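Local atomic coordinates of protein interacting with HSP90 1 (Saccharomyces cerevisiae, PDB entry 4CGU), a protein that takes part in pre-rRNA processing and is required for the interaction of NOP58 with snoRNA, the part modelled here being its C-terminal CS domain. Residues V83-F88 and Y93-L98; N120-N125 and I143-I148; K107-S112 and K150-Y155; P79-K84 and G126-P131. All coordinates share one frame; numbering follows the deposited sequence. Where two conformers were deposited one is given.

Contact 1 (V83-F88 and Y93-L98); sequences VKMKRF and YKLRIL
Phe88 takes Tyr93 on one face and Arg96 CB at its edge. Tyr93 drives its edge onto that face in a T-shaped stack, planes at 88°, with Tyr93 CE1 poised over the centre of the ring and 3.8 Å from Phe88 CD1. The ring of Tyr93 gets there because its chi1 of 42° sets CG between the backbone N and the carbonyl carbon. At the rim of the same phenylalanine, CE1 meets Arg96 CB at 3.5 Å, and CZ sits over a face of the guanidinium. The stack closes the end of the antiparallel hairpin of strands 81-87 and 95-101, at one border of the CS-domain sandwich. Paired backbone bonds join Lys84 to Leu98 and Lys86 to Arg96; a shorter, more bent one runs from Phe88 N to Lys94 O, 2.7 Å. Lys86, fully extended, crosses Arg96 and lays CD 3.5 Å from Arg96 NH2. These like charges are probably tolerated because Lys86 NZ and both terminal nitrogens of Arg96 bond to the backbone of another protein chain, as does Tyr93 OH. The face of Met85, Leu95 and Ile97 is mostly apolar: Met85, modelled as selenomethionine and bent at chi3 (76°), brings its methyl CE to Leu95 CD2 at 3.7 Å, while Val83 CG1 runs beside Ile97 CG2. Its charged member, Arg87, curls CD over Leu95 CD1 and forms a salt bridge with Asp135.

Contact 2 (N120-N125 and I143-I148); sequences NILYIN and IKIFHI
The interior of the CS-domain beta sandwich, where the two sheets face each other, is the setting in which Leu122 meets Ile143 and Ile145. Leu122 belongs to the middle strand of the three-stranded sheet; the two isoleucines come from the start of the 143-148 segment, which supplies an outer strand of the four-stranded sheet within this chain. One methyl does the touching: Leu122 CD2 lies 4.4 Å from Ile145 CD1 and 4.5 Å from Ile143 CG2. Ile145 offers the end of its chain, extended at chi2 (-178°), whereas Ile143 presents its gamma branch. All three side chains leave the backbone toward the opposing segment, yet the nearest CA pair, Leu122 and Ile143, is still 9.6 Å apart, a spacing bridged by side chains alone. Beside them Ile124 reaches Leu154 and Ile156 of the neighbouring strand. Ile145, with Phe146 and His147, also pairs in parallel with a strand of the chain of another protein, continuing the sheet over that interface. With no hydrogen bond between the segments and methyl contacts at the long end of van der Waals range, the two segments are held here by burial of hydrocarbon, without directional bonds to fix their spacing.

Contact 3 (K107-S112 and K150-Y155); sequences KPDRFS and KERTLY
Phe111 and Leu154 approach from opposite directions, and the branched end of the leucine sits over one face of the phenyl ring. Along Leu154, CB points toward the 107-112 segment, and chi1 of -83° carries the next carbon, CG, over the rim of the ring, 3.6 Å from Phe111 CE2. From there the two methyls part. CD1 goes to the middle of the face, 3.7 Å from the centroid of the Phe111 ring and only 6° off its normal, so the CH-pi contact is centred and all six ring carbons are close to this one methyl. CD2 lies beyond the rim, 3.8 Å from Phe111 CD2. The phenyl ring is further fixed by His147, which meets it edge-to-face, and by packing against Ile124. Nearer the start of the loop, Asp109 and Arg152 come together at about a right angle, but the charged groups do not pair: Asp109 OD2 touches Arg152 CB at 4.1 Å and remains 5.2 Å from Arg152 NE. Each has its own partners, Tyr81 OH and Asn101 ND2 for the carboxylate, Ala103 O for the guanidinium. Within the turn, Thr153 OG1 donates to Glu151 O at 2.9 Å. Arg152 and Thr153 together oppose Ile148 in a G1 beta bulge, the device that here carries the chain from a tight turn into strand 153-157 of the CS-domain sandwich.

Contact 4 (P79-K84 and G126-P131); sequences PEYEVK and GKLSIP
Apolar contacts account for what passes between Tyr81 and Val83 on one strand and Leu128 and Ile130 of the 126-131 segment. Leu128 CD2 is the central methyl: it lies 3.7 Å from Tyr81 CB and 3.9 Å from Tyr81 CG, at the root of the aromatic side chain and oblique to its ring. With CG of Leu128 turned opposite its backbone N (chi1 -165°), the branch carries CD2 to both Tyr81 and Val83. That methyl meets Val83 CG2 at 4.1 Å, the two side chains sliding past one another. Val83 CG1 and Ile130 CD1 meet tip to tip at 4.0 Å. Strand 81-87 borders the four-stranded sheet and 129-131 the three-stranded one, so these residues close one flank of the beta sandwich of the CS domain. Polar interactions lie at the ends. Tyr81 OH hydrogen-bonds Asp109 OD1, with a weak second bond from Asn125 ND2, tying the far end of the ring to the 107-112 loop. Asn125 OD1 receives Leu128 N, holding the start of the 126-131 segment.

How the contacts relate
Contact 1 lies within one sheet and is the one of the four with backbone hydrogen bonds between its segments; contacts 2 and 4 join the two sheets of the sandwich through side chains, and contact 3 lays a loop against the four-stranded sheet. Contact 2 is wholly buried and aliphatic; contact 4 is also apolar between its segments but partly buried, while contacts 1 and 3 bring charged groups near the packing. Contacts 1 and 4 share Val83 and Lys84, and Ile97 and Met85 of contact 1 pack on Ile130 of contact 4. Contacts 2 and 3 use neighbouring strands, 144-148 and 153-157. The phenol of contact 4 joins it to the loop of contact 3.

Contact 1 (V83-F88 and Y93-L98)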
loop_
_atom_site.group_PDB
_atom_site.type_symbol
_atom_site.label_atom_id
_atom_site.label_comp_id
_atom_site.label_asym_id
_atom_site.label_seq_id
_atom_site.Cartn_x
_atom_site.Cartn_y
_atom_site.Cartn_z
ATOM N N VAL B 83 12.630 20.165 -7.603
ATOM C CA VAL B 83 11.509 19.299 -7.913
ATOM C C VAL B 83 10.779 19.748 -9.173
ATOM O O VAL B 83 10.540 20.942 -9.382
ATOM C CB VAL B 83 10.510 19.281 -6.743
ATOM C CG1 VAL B 83 9.404 18.267 -6.999
ATOM C CG2 VAL B 83 11.233 18.982 -5.437
ATOM N N LYS B 84 10.442 18.783 -10.020
ATOM C CA LYS B 84 9.568 19.030 -11.157
ATOM C C LYS B 84 8.395 18.074 -11.066
ATOM O O LYS B 84 8.528 16.969 -10.555
ATOM C CB LYS B 84 10.301 18.798 -12.476
ATOM C CG LYS B 84 11.462 19.740 -12.729
ATOM C CD LYS B 84 12.117 19.422 -14.059
ATOM C CE LYS B 84 13.234 20.397 -14.384
ATOM N NZ LYS B 84 13.908 20.037 -15.662
HETATM N N MSE B 85 7.244 18.498 -11.563
HETATM C CA MSE B 85 6.077 17.641 -11.581
HETATM C C MSE B 85 5.439 17.708 -12.956
HETATM O O MSE B 85 5.466 18.749 -13.609
HETATM C CB MSE B 85 5.101 18.055 -10.474
HETATM C CG MSE B 85 5.669 17.817 -9.072
HETATM SE SE MSE B 85 4.621 18.530 -7.591
HETATM C CE MSE B 85 3.220 17.209 -7.548
ATOM N N LYS B 86 4.897 16.584 -13.407
ATOM C CA LYS B 86 4.263 16.513 -14.716
ATOM C C LYS B 86 3.045 15.604 -14.647
ATOM O O LYS B 86 3.108 14.525 -14.060
ATOM C CB LYS B 86 5.251 15.986 -15.755
ATOM C CG LYS B 86 4.679 15.888 -17.162
ATOM C CD LYS B 86 5.723 15.382 -18.142
ATOM C CE LYS B 86 5.130 15.134 -19.525
ATOM N NZ LYS B 86 6.084 14.402 -20.422
ATOM N N ARG B 87 1.941 16.044 -15.246
ATOM C CA ARG B 87 0.696 15.285 -15.232
ATOM C C ARG B 87 0.522 14.474 -16.508
ATOM O O ARG B 87 1.059 14.824 -17.554
ATOM C CB ARG B 87 -0.508 16.212 -15.028
ATOM C CG ARG B 87 -0.602 16.802 -13.631
ATOM C CD ARG B 87 -0.992 15.754 -12.604
ATOM N NE ARG B 87 -2.415 15.430 -12.670
ATOM C CZ ARG B 87 -3.365 16.062 -11.986
ATOM N NH1 ARG B 87 -3.052 17.062 -11.170
ATOM N NH2 ARG B 87 -4.633 15.692 -12.122
ATOM N N PHE B 88 -0.235 13.389 -16.411
ATOM C CA PHE B 88 -0.427 12.481 -17.533
ATOM C C PHE B 88 -1.899 12.114 -17.674
ATOM O O PHE B 88 -2.626 12.036 -16.685
ATOM C CB PHE B 88 0.395 11.203 -17.338
ATOM C CG PHE B 88 1.882 11.407 -17.442
ATOM C CD1 PHE B 88 2.623 11.802 -16.338
ATOM C CD2 PHE B 88 2.543 11.186 -18.640
ATOM C CE1 PHE B 88 3.986 11.984 -16.432
ATOM C CE2 PHE B 88 3.908 11.365 -18.737
ATOM C CZ PHE B 88 4.632 11.767 -17.633
ATOM N N TYR B 93 -0.317 5.869 -14.512
ATOM C CA TYR B 93 -0.123 6.867 -13.468
ATOM C C TYR B 93 -0.668 8.205 -13.952
ATOM O O TYR B 93 -0.844 8.409 -15.150
ATOM C CB TYR B 93 1.362 6.989 -13.124
ATOM C CG TYR B 93 2.261 6.969 -14.340
ATOM C CD1 TYR B 93 2.472 8.118 -15.090
ATOM C CD2 TYR B 93 2.884 5.796 -14.750
ATOM C CE1 TYR B 93 3.286 8.103 -16.206
ATOM C CE2 TYR B 93 3.704 5.775 -15.866
ATOM C CZ TYR B 93 3.900 6.935 -16.587
ATOM O OH TYR B 93 4.712 6.930 -17.698
ATOM N N LYS B 94 -0.945 9.106 -13.015
ATOM C CA LYS B 94 -1.456 10.430 -13.344
ATOM C C LYS B 94 -0.366 11.479 -13.198
ATOM O O LYS B 94 -0.410 12.535 -13.833
ATOM C CB LYS B 94 -2.609 10.801 -12.414
ATOM C CG LYS B 94 -3.788 9.841 -12.442
ATOM C CD LYS B 94 -4.400 9.774 -13.823
ATOM C CE LYS B 94 -5.607 8.843 -13.849
ATOM N NZ LYS B 94 -6.165 8.706 -15.228
ATOM N N LEU B 95 0.612 11.187 -12.349
ATOM C CA LEU B 95 1.591 12.185 -11.951
ATOM C C LEU B 95 2.992 11.598 -11.913
ATOM O O LEU B 95 3.198 10.490 -11.405
ATOM C CB LEU B 95 1.230 12.730 -10.566
ATOM C CG LEU B 95 2.219 13.701 -9.927
ATOM C CD1 LEU B 95 2.218 15.050 -10.651
ATOM C CD2 LEU B 95 1.919 13.868 -8.445
ATOM N N ARG B 96 3.950 12.345 -12.455
ATOM C CA ARG B 96 5.359 12.036 -12.262
ATOM C C ARG B 96 6.070 13.178 -11.540
ATOM O O ARG B 96 5.928 14.340 -11.911
ATOM C CB ARG B 96 6.062 11.769 -13.590
ATOM C CG ARG B 96 7.549 11.486 -13.423
ATOM C CD ARG B 96 8.282 11.504 -14.748
ATOM N NE ARG B 96 8.433 12.857 -15.279
ATOM C CZ ARG B 96 8.700 13.124 -16.553
ATOM N NH1 ARG B 96 8.833 12.130 -17.423
ATOM N NH2 ARG B 96 8.826 14.381 -16.963
ATOM N N ILE B 97 6.834 12.834 -10.508
ATOM C CA ILE B 97 7.641 13.795 -9.770
ATOM C C ILE B 97 9.111 13.466 -9.978
ATOM O O ILE B 97 9.520 12.324 -9.792
ATOM C CB ILE B 97 7.341 13.718 -8.267
ATOM C CG1 ILE B 97 5.831 13.779 -8.031
ATOM C CG2 ILE B 97 8.073 14.825 -7.509
ATOM C CD1 ILE B 97 5.426 13.417 -6.629
ATOM N N LEU B 98 9.894 14.463 -10.378
ATOM C CA LEU B 98 11.344 14.339 -10.471
ATOM C C LEU B 98 12.001 15.127 -9.356
ATOM O O LEU B 98 11.782 16.332 -9.221
ATOM C CB LEU B 98 11.856 14.880 -11.808
ATOM C CG LEU B 98 11.300 14.272 -13.091
ATOM C CD1 LEU B 98 12.098 14.740 -14.301
ATOM C CD2 LEU B 98 11.315 12.766 -12.995
#

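Contact 2 (N120-N125 and I143-I148)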
loop_
_atom_site.group_PDB
_atom_site.type_symbol
_atom_site.label_atom_id
_atom_site.label_comp_id
_atom_site.label_asym_id
_atom_site.label_seq_id
_atom_site.Cartn_x
_atom_site.Cartn_y
_atom_site.Cartn_z
ATOM N N ASN B 120 -2.205 13.602 2.701
ATOM C CA ASN B 120 -1.901 13.355 1.297
ATOM C C ASN B 120 -0.557 13.997 0.923
ATOM O O ASN B 120 -0.427 14.670 -0.100
ATOM C CB ASN B 120 -3.041 13.833 0.389
ATOM C CG ASN B 120 -2.895 13.345 -1.042
ATOM O OD1 ASN B 120 -2.426 12.235 -1.290
ATOM N ND2 ASN B 120 -3.288 14.179 -1.992
ATOM N N ILE B 121 0.437 13.783 1.778
ATOM C CA ILE B 121 1.782 14.296 1.552
ATOM C C ILE B 121 2.786 13.155 1.498
ATOM O O ILE B 121 2.799 12.283 2.369
ATOM C CB ILE B 121 2.228 15.250 2.685
ATOM C CG1 ILE B 121 1.402 16.536 2.687
ATOM C CG2 ILE B 121 3.712 15.578 2.560
ATOM C CD1 ILE B 121 1.805 17.499 3.795
ATOM N N LEU B 122 3.627 13.167 0.471
ATOM C CA LEU B 122 4.715 12.214 0.367
ATOM C C LEU B 122 5.997 12.844 0.887
ATOM O O LEU B 122 6.579 13.704 0.244
ATOM C CB LEU B 122 4.905 11.773 -1.085
ATOM C CG LEU B 122 6.050 10.781 -1.306
ATOM C CD1 LEU B 122 5.819 9.496 -0.518
ATOM C CD2 LEU B 122 6.214 10.475 -2.780
ATOM N N TYR B 123 6.428 12.421 2.066
ATOM C CA TYR B 123 7.670 12.899 2.643
ATOM C C TYR B 123 8.810 12.123 2.027
ATOM O O TYR B 123 8.709 10.912 1.848
ATOM C CB TYR B 123 7.645 12.733 4.163
ATOM C CG TYR B 123 6.622 13.636 4.812
ATOM C CD1 TYR B 123 6.945 14.943 5.169
ATOM C CD2 TYR B 123 5.323 13.193 5.039
ATOM C CE1 TYR B 123 6.004 15.781 5.750
ATOM C CE2 TYR B 123 4.379 14.020 5.624
ATOM C CZ TYR B 123 4.723 15.311 5.973
ATOM O OH TYR B 123 3.778 16.133 6.546
ATOM N N ILE B 124 9.882 12.825 1.678
ATOM C CA ILE B 124 11.025 12.205 1.017
ATOM C C ILE B 124 12.165 11.994 2.007
ATOM O O ILE B 124 12.689 10.890 2.136
ATOM C CB ILE B 124 11.498 13.047 -0.185
ATOM C CG1 ILE B 124 10.367 13.167 -1.209
ATOM C CG2 ILE B 124 12.747 12.435 -0.827
ATOM C CD1 ILE B 124 9.902 11.830 -1.790
ATOM N N ASN B 125 12.539 13.064 2.698
ATOM C CA ASN B 125 13.423 12.976 3.855
ATOM C C ASN B 125 13.197 14.150 4.795
ATOM O O ASN B 125 12.160 14.807 4.728
ATOM C CB ASN B 125 14.901 12.838 3.457
ATOM C CG ASN B 125 15.373 13.925 2.497
ATOM O OD1 ASN B 125 14.898 15.062 2.525
ATOM N ND2 ASN B 125 16.333 13.570 1.645
ATOM N N ILE B 143 2.308 3.790 -5.509
ATOM C CA ILE B 143 3.351 4.806 -5.583
ATOM C C ILE B 143 4.675 4.144 -5.923
ATOM O O ILE B 143 5.233 3.408 -5.114
ATOM C CB ILE B 143 3.492 5.582 -4.264
ATOM C CG1 ILE B 143 2.156 6.234 -3.892
ATOM C CG2 ILE B 143 4.622 6.627 -4.369
ATOM C CD1 ILE B 143 2.170 6.939 -2.549
ATOM N N LYS B 144 5.170 4.393 -7.132
ATOM C CA LYS B 144 6.420 3.792 -7.581
ATOM C C LYS B 144 7.547 4.806 -7.510
ATOM O O LYS B 144 7.467 5.869 -8.120
ATOM C CB LYS B 144 6.287 3.267 -9.013
ATOM C CG LYS B 144 5.205 2.215 -9.183
ATOM C CD LYS B 144 5.476 1.009 -8.291
ATOM C CE LYS B 144 4.257 0.104 -8.180
ATOM N NZ LYS B 144 4.012 -0.295 -6.760
ATOM N N ILE B 145 8.599 4.467 -6.772
ATOM C CA ILE B 145 9.755 5.344 -6.631
ATOM C C ILE B 145 11.041 4.661 -7.094
ATOM O O ILE B 145 11.459 3.652 -6.526
ATOM C CB ILE B 145 9.941 5.795 -5.169
ATOM C CG1 ILE B 145 8.676 6.485 -4.651
ATOM C CG2 ILE B 145 11.140 6.717 -5.047
ATOM C CD1 ILE B 145 8.801 6.998 -3.233
ATOM N N PHE B 146 11.665 5.226 -8.125
ATOM C CA PHE B 146 12.927 4.726 -8.656
ATOM C C PHE B 146 14.044 5.721 -8.386
ATOM O O PHE B 146 13.860 6.928 -8.512
ATOM C CB PHE B 146 12.831 4.502 -10.164
ATOM C CG PHE B 146 11.723 3.581 -10.575
ATOM C CD1 PHE B 146 11.899 2.208 -10.543
ATOM C CD2 PHE B 146 10.506 4.088 -10.999
ATOM C CE1 PHE B 146 10.880 1.358 -10.924
ATOM C CE2 PHE B 146 9.487 3.245 -11.383
ATOM C CZ PHE B 146 9.673 1.876 -11.348
ATOM N N HIS B 147 15.213 5.219 -8.024
ATOM C CA HIS B 147 16.350 6.097 -7.798
ATOM C C HIS B 147 17.477 5.744 -8.754
ATOM O O HIS B 147 17.939 4.605 -8.788
ATOM C CB HIS B 147 16.815 6.005 -6.346
ATOM C CG HIS B 147 18.006 6.853 -6.032
ATOM N ND1 HIS B 147 19.119 6.361 -5.385
ATOM C CD2 HIS B 147 18.260 8.162 -6.274
ATOM C CE1 HIS B 147 20.005 7.329 -5.239
ATOM N NE2 HIS B 147 19.509 8.431 -5.770
ATOM N N ILE B 148 17.890 6.721 -9.557
ATOM C CA ILE B 148 19.072 6.568 -10.393
ATOM C C ILE B 148 20.224 7.372 -9.790
ATOM O O ILE B 148 20.247 8.613 -9.831
ATOM C CB ILE B 148 18.808 6.950 -11.858
ATOM C CG1 ILE B 148 17.551 6.229 -12.362
ATOM C CG2 ILE B 148 20.015 6.601 -12.724
ATOM C CD1 ILE B 148 17.317 6.361 -13.854
#

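Contact 3 (K107-S112 and K150-Y155)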
loop_
_atom_site.group_PDB
_atom_site.type_symbol
_atom_site.label_atom_id
_atom_site.label_comp_id
_atom_site.label_asym_id
_atom_site.label_seq_id
_atom_site.Cartn_x
_atom_site.Cartn_y
_atom_site.Cartn_z
ATOM N N LYS B 107 27.799 14.532 -1.175
ATOM C CA LYS B 107 27.253 13.523 -0.252
ATOM C C LYS B 107 26.230 12.606 -0.912
ATOM O O LYS B 107 25.380 13.065 -1.674
ATOM C CB LYS B 107 26.662 14.138 1.024
ATOM C CG LYS B 107 27.639 14.931 1.864
ATOM C CD LYS B 107 26.958 15.470 3.111
ATOM C CE LYS B 107 26.393 14.343 3.954
ATOM N NZ LYS B 107 27.475 13.473 4.489
ATOM N N PRO B 108 26.317 11.298 -0.623
ATOM C CA PRO B 108 25.320 10.336 -1.101
ATOM C C PRO B 108 23.946 10.648 -0.520
ATOM O O PRO B 108 23.850 11.080 0.628
ATOM C CB PRO B 108 25.841 8.994 -0.570
ATOM C CG PRO B 108 26.761 9.349 0.556
ATOM C CD PRO B 108 27.388 10.646 0.150
ATOM N N ASP B 109 22.901 10.442 -1.317
ATOM C CA ASP B 109 21.538 10.751 -0.900
ATOM C C ASP B 109 20.898 9.619 -0.099
ATOM O O ASP B 109 20.788 8.490 -0.582
ATOM C CB ASP B 109 20.669 11.064 -2.121
ATOM C CG ASP B 109 20.816 12.497 -2.595
ATOM O OD1 ASP B 109 20.647 13.413 -1.765
ATOM O OD2 ASP B 109 21.101 12.706 -3.794
ATOM N N ARG B 110 20.478 9.932 1.124
ATOM C CA ARG B 110 19.709 8.994 1.933
ATOM C C ARG B 110 18.219 9.313 1.795
ATOM O O ARG B 110 17.801 10.457 1.974
ATOM C CB ARG B 110 20.144 9.064 3.396
ATOM N N PHE B 111 17.425 8.300 1.464
ATOM C CA PHE B 111 15.998 8.488 1.210
ATOM C C PHE B 111 15.165 7.443 1.936
ATOM O O PHE B 111 15.271 6.250 1.648
ATOM C CB PHE B 111 15.702 8.365 -0.285
ATOM C CG PHE B 111 16.204 9.513 -1.111
ATOM C CD1 PHE B 111 16.013 10.820 -0.704
ATOM C CD2 PHE B 111 16.854 9.278 -2.309
ATOM C CE1 PHE B 111 16.469 11.871 -1.475
ATOM C CE2 PHE B 111 17.313 10.324 -3.083
ATOM C CZ PHE B 111 17.118 11.622 -2.667
ATOM N N SER B 112 14.323 7.888 2.861
ATOM C CA SER B 112 13.364 6.997 3.509
ATOM C C SER B 112 11.953 7.573 3.392
ATOM O O SER B 112 11.389 8.053 4.370
ATOM C CB SER B 112 13.739 6.780 4.978
ATOM O OG SER B 112 12.757 6.015 5.652
ATOM N N LYS B 150 23.555 7.603 -10.405
ATOM C CA LYS B 150 24.434 8.346 -11.303
ATOM C C LYS B 150 23.878 9.733 -11.604
ATOM O O LYS B 150 24.620 10.715 -11.658
ATOM C CB LYS B 150 24.643 7.572 -12.608
ATOM C CG LYS B 150 25.386 8.348 -13.679
ATOM C CD LYS B 150 25.762 7.465 -14.850
ATOM C CE LYS B 150 26.594 8.234 -15.864
ATOM N NZ LYS B 150 27.073 7.366 -16.977
ATOM N N GLU B 151 22.566 9.808 -11.785
ATOM C CA GLU B 151 21.912 11.079 -12.050
ATOM C C GLU B 151 21.509 11.787 -10.769
ATOM O O GLU B 151 21.079 12.938 -10.806
ATOM C CB GLU B 151 20.685 10.878 -12.943
ATOM C CG GLU B 151 21.038 10.385 -14.332
ATOM C CD GLU B 151 22.181 11.173 -14.953
ATOM O OE1 GLU B 151 22.184 12.420 -14.847
ATOM O OE2 GLU B 151 23.081 10.541 -15.550
ATOM N N ARG B 152 21.671 11.093 -9.647
ATOM C CA ARG B 152 21.158 11.547 -8.359
ATOM C C ARG B 152 19.724 12.025 -8.524
ATOM O O ARG B 152 19.376 13.147 -8.151
ATOM C CB ARG B 152 22.048 12.637 -7.756
ATOM C CG ARG B 152 23.410 12.123 -7.290
ATOM C CD ARG B 152 24.225 13.226 -6.644
ATOM N NE ARG B 152 24.372 14.364 -7.544
ATOM C CZ ARG B 152 24.857 15.545 -7.182
ATOM N NH1 ARG B 152 25.248 15.745 -5.928
ATOM N NH2 ARG B 152 24.949 16.524 -8.072
ATOM N N THR B 153 18.897 11.175 -9.118
ATOM C CA THR B 153 17.531 11.572 -9.414
ATOM C C THR B 153 16.537 10.539 -8.899
ATOM O O THR B 153 16.729 9.336 -9.078
ATOM C CB THR B 153 17.330 11.804 -10.931
ATOM O OG1 THR B 153 18.206 12.848 -11.376
ATOM C CG2 THR B 153 15.899 12.213 -11.232
ATOM N N LEU B 154 15.506 11.025 -8.217
ATOM C CA LEU B 154 14.346 10.225 -7.850
ATOM C C LEU B 154 13.237 10.462 -8.864
ATOM O O LEU B 154 12.918 11.610 -9.180
ATOM C CB LEU B 154 13.826 10.620 -6.467
ATOM C CG LEU B 154 14.451 10.064 -5.193
ATOM C CD1 LEU B 154 13.650 10.546 -3.983
ATOM C CD2 LEU B 154 14.536 8.546 -5.218
ATOM N N TYR B 155 12.673 9.369 -9.376
ATOM C CA TYR B 155 11.513 9.384 -10.260
ATOM C C TYR B 155 10.348 8.759 -9.511
ATOM O O TYR B 155 10.414 7.597 -9.126
ATOM C CB TYR B 155 11.774 8.530 -11.506
ATOM C CG TYR B 155 12.872 9.036 -12.412
ATOM C CD1 TYR B 155 14.210 8.804 -12.119
ATOM C CD2 TYR B 155 12.570 9.734 -13.573
ATOM C CE1 TYR B 155 15.217 9.266 -12.954
ATOM C CE2 TYR B 155 13.566 10.202 -14.413
ATOM C CZ TYR B 155 14.886 9.965 -14.100
ATOM O OH TYR B 155 15.875 10.427 -14.938
#

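Contact 4 (P79-K84 and G126-P131)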
loop_
_atom_site.group_PDB
_atom_site.type_symbol
_atom_site.label_atom_id
_atom_site.label_comp_id
_atom_site.label_asym_id
_atom_site.label_seq_id
_atom_site.Cartn_x
_atom_site.Cartn_y
_atom_site.Cartn_z
ATOM N N PRO B 79 22.732 18.750 0.387
ATOM C CA PRO B 79 22.077 18.530 -0.906
ATOM C C PRO B 79 21.239 19.730 -1.327
ATOM O O PRO B 79 20.698 20.438 -0.486
ATOM C CB PRO B 79 21.176 17.318 -0.639
ATOM C CG PRO B 79 20.891 17.382 0.818
ATOM C CD PRO B 79 22.159 17.900 1.446
ATOM N N GLU B 80 21.148 19.953 -2.631
ATOM C CA GLU B 80 20.316 21.011 -3.170
ATOM C C GLU B 80 19.277 20.381 -4.086
ATOM O O GLU B 80 19.534 20.166 -5.272
ATOM C CB GLU B 80 21.175 22.008 -3.949
ATOM C CG GLU B 80 20.405 23.181 -4.530
ATOM C CD GLU B 80 21.303 24.166 -5.241
ATOM O OE1 GLU B 80 22.538 23.988 -5.184
ATOM O OE2 GLU B 80 20.776 25.118 -5.852
ATOM N N TYR B 81 18.108 20.073 -3.532
ATOM C CA TYR B 81 17.058 19.412 -4.303
ATOM C C TYR B 81 16.208 20.387 -5.099
ATOM O O TYR B 81 15.857 21.460 -4.617
ATOM C CB TYR B 81 16.148 18.579 -3.397
ATOM C CG TYR B 81 16.865 17.506 -2.606
ATOM C CD1 TYR B 81 17.473 16.431 -3.243
ATOM C CD2 TYR B 81 16.925 17.564 -1.218
ATOM C CE1 TYR B 81 18.123 15.442 -2.517
ATOM C CE2 TYR B 81 17.577 16.582 -0.487
ATOM C CZ TYR B 81 18.172 15.525 -1.140
ATOM O OH TYR B 81 18.817 14.553 -0.405
ATOM N N GLU B 82 15.880 19.994 -6.324
ATOM C CA GLU B 82 14.929 20.721 -7.144
ATOM C C GLU B 82 13.888 19.743 -7.662
ATOM O O GLU B 82 14.217 18.630 -8.089
ATOM C CB GLU B 82 15.631 21.443 -8.291
ATOM C CG GLU B 82 16.450 22.637 -7.820
ATOM C CD GLU B 82 17.098 23.394 -8.957
ATOM O OE1 GLU B 82 16.833 23.053 -10.126
ATOM O OE2 GLU B 82 17.872 24.331 -8.679
ATOM N N VAL B 83 12.630 20.165 -7.603
ATOM C CA VAL B 83 11.509 19.299 -7.913
ATOM C C VAL B 83 10.779 19.748 -9.173
ATOM O O VAL B 83 10.540 20.942 -9.382
ATOM C CB VAL B 83 10.510 19.281 -6.743
ATOM C CG1 VAL B 83 9.404 18.267 -6.999
ATOM C CG2 VAL B 83 11.233 18.982 -5.437
ATOM N N LYS B 84 10.442 18.783 -10.020
ATOM C CA LYS B 84 9.568 19.030 -11.157
ATOM C C LYS B 84 8.395 18.074 -11.066
ATOM O O LYS B 84 8.528 16.969 -10.555
ATOM C CB LYS B 84 10.301 18.798 -12.476
ATOM C CG LYS B 84 11.462 19.740 -12.729
ATOM C CD LYS B 84 12.117 19.422 -14.059
ATOM C CE LYS B 84 13.234 20.397 -14.384
ATOM N NZ LYS B 84 13.908 20.037 -15.662
ATOM N N GLY B 126 14.162 14.406 5.671
ATOM C CA GLY B 126 14.047 15.485 6.636
ATOM C C GLY B 126 13.825 16.833 5.980
ATOM O O GLY B 126 13.046 17.655 6.463
ATOM N N LYS B 127 14.505 17.049 4.861
ATOM C CA LYS B 127 14.410 18.307 4.136
ATOM C C LYS B 127 13.122 18.428 3.327
ATOM O O LYS B 127 12.463 19.467 3.349
ATOM C CB LYS B 127 15.613 18.466 3.200
ATOM N N LEU B 128 12.753 17.355 2.634
ATOM C CA LEU B 128 11.833 17.471 1.507
ATOM C C LEU B 128 10.491 16.748 1.648
ATOM O O LEU B 128 10.427 15.608 2.104
ATOM C CB LEU B 128 12.551 17.011 0.236
ATOM C CG LEU B 128 11.946 17.362 -1.121
ATOM C CD1 LEU B 128 11.526 18.814 -1.169
ATOM C CD2 LEU B 128 12.969 17.082 -2.201
ATOM N N SER B 129 9.422 17.429 1.245
ATOM C CA SER B 129 8.088 16.840 1.229
ATOM C C SER B 129 7.308 17.319 0.009
ATOM O O SER B 129 7.341 18.500 -0.336
ATOM C CB SER B 129 7.323 17.195 2.503
ATOM O OG SER B 129 6.927 18.556 2.491
ATOM N N ILE B 130 6.610 16.394 -0.638
ATOM C CA ILE B 130 5.812 16.707 -1.810
ATOM C C ILE B 130 4.348 16.472 -1.492
ATOM O O ILE B 130 3.889 15.324 -1.462
ATOM C CB ILE B 130 6.162 15.788 -2.994
ATOM C CG1 ILE B 130 7.663 15.503 -3.041
ATOM C CG2 ILE B 130 5.658 16.387 -4.311
ATOM C CD1 ILE B 130 8.486 16.672 -3.500
ATOM N N PRO B 131 3.606 17.552 -1.227
ATOM C CA PRO B 131 2.155 17.387 -1.143
ATOM C C PRO B 131 1.664 16.930 -2.504
ATOM O O PRO B 131 2.201 17.377 -3.513
ATOM C CB PRO B 131 1.659 18.806 -0.849
ATOM C CG PRO B 131 2.824 19.494 -0.224
ATOM C CD PRO B 131 4.035 18.920 -0.901
#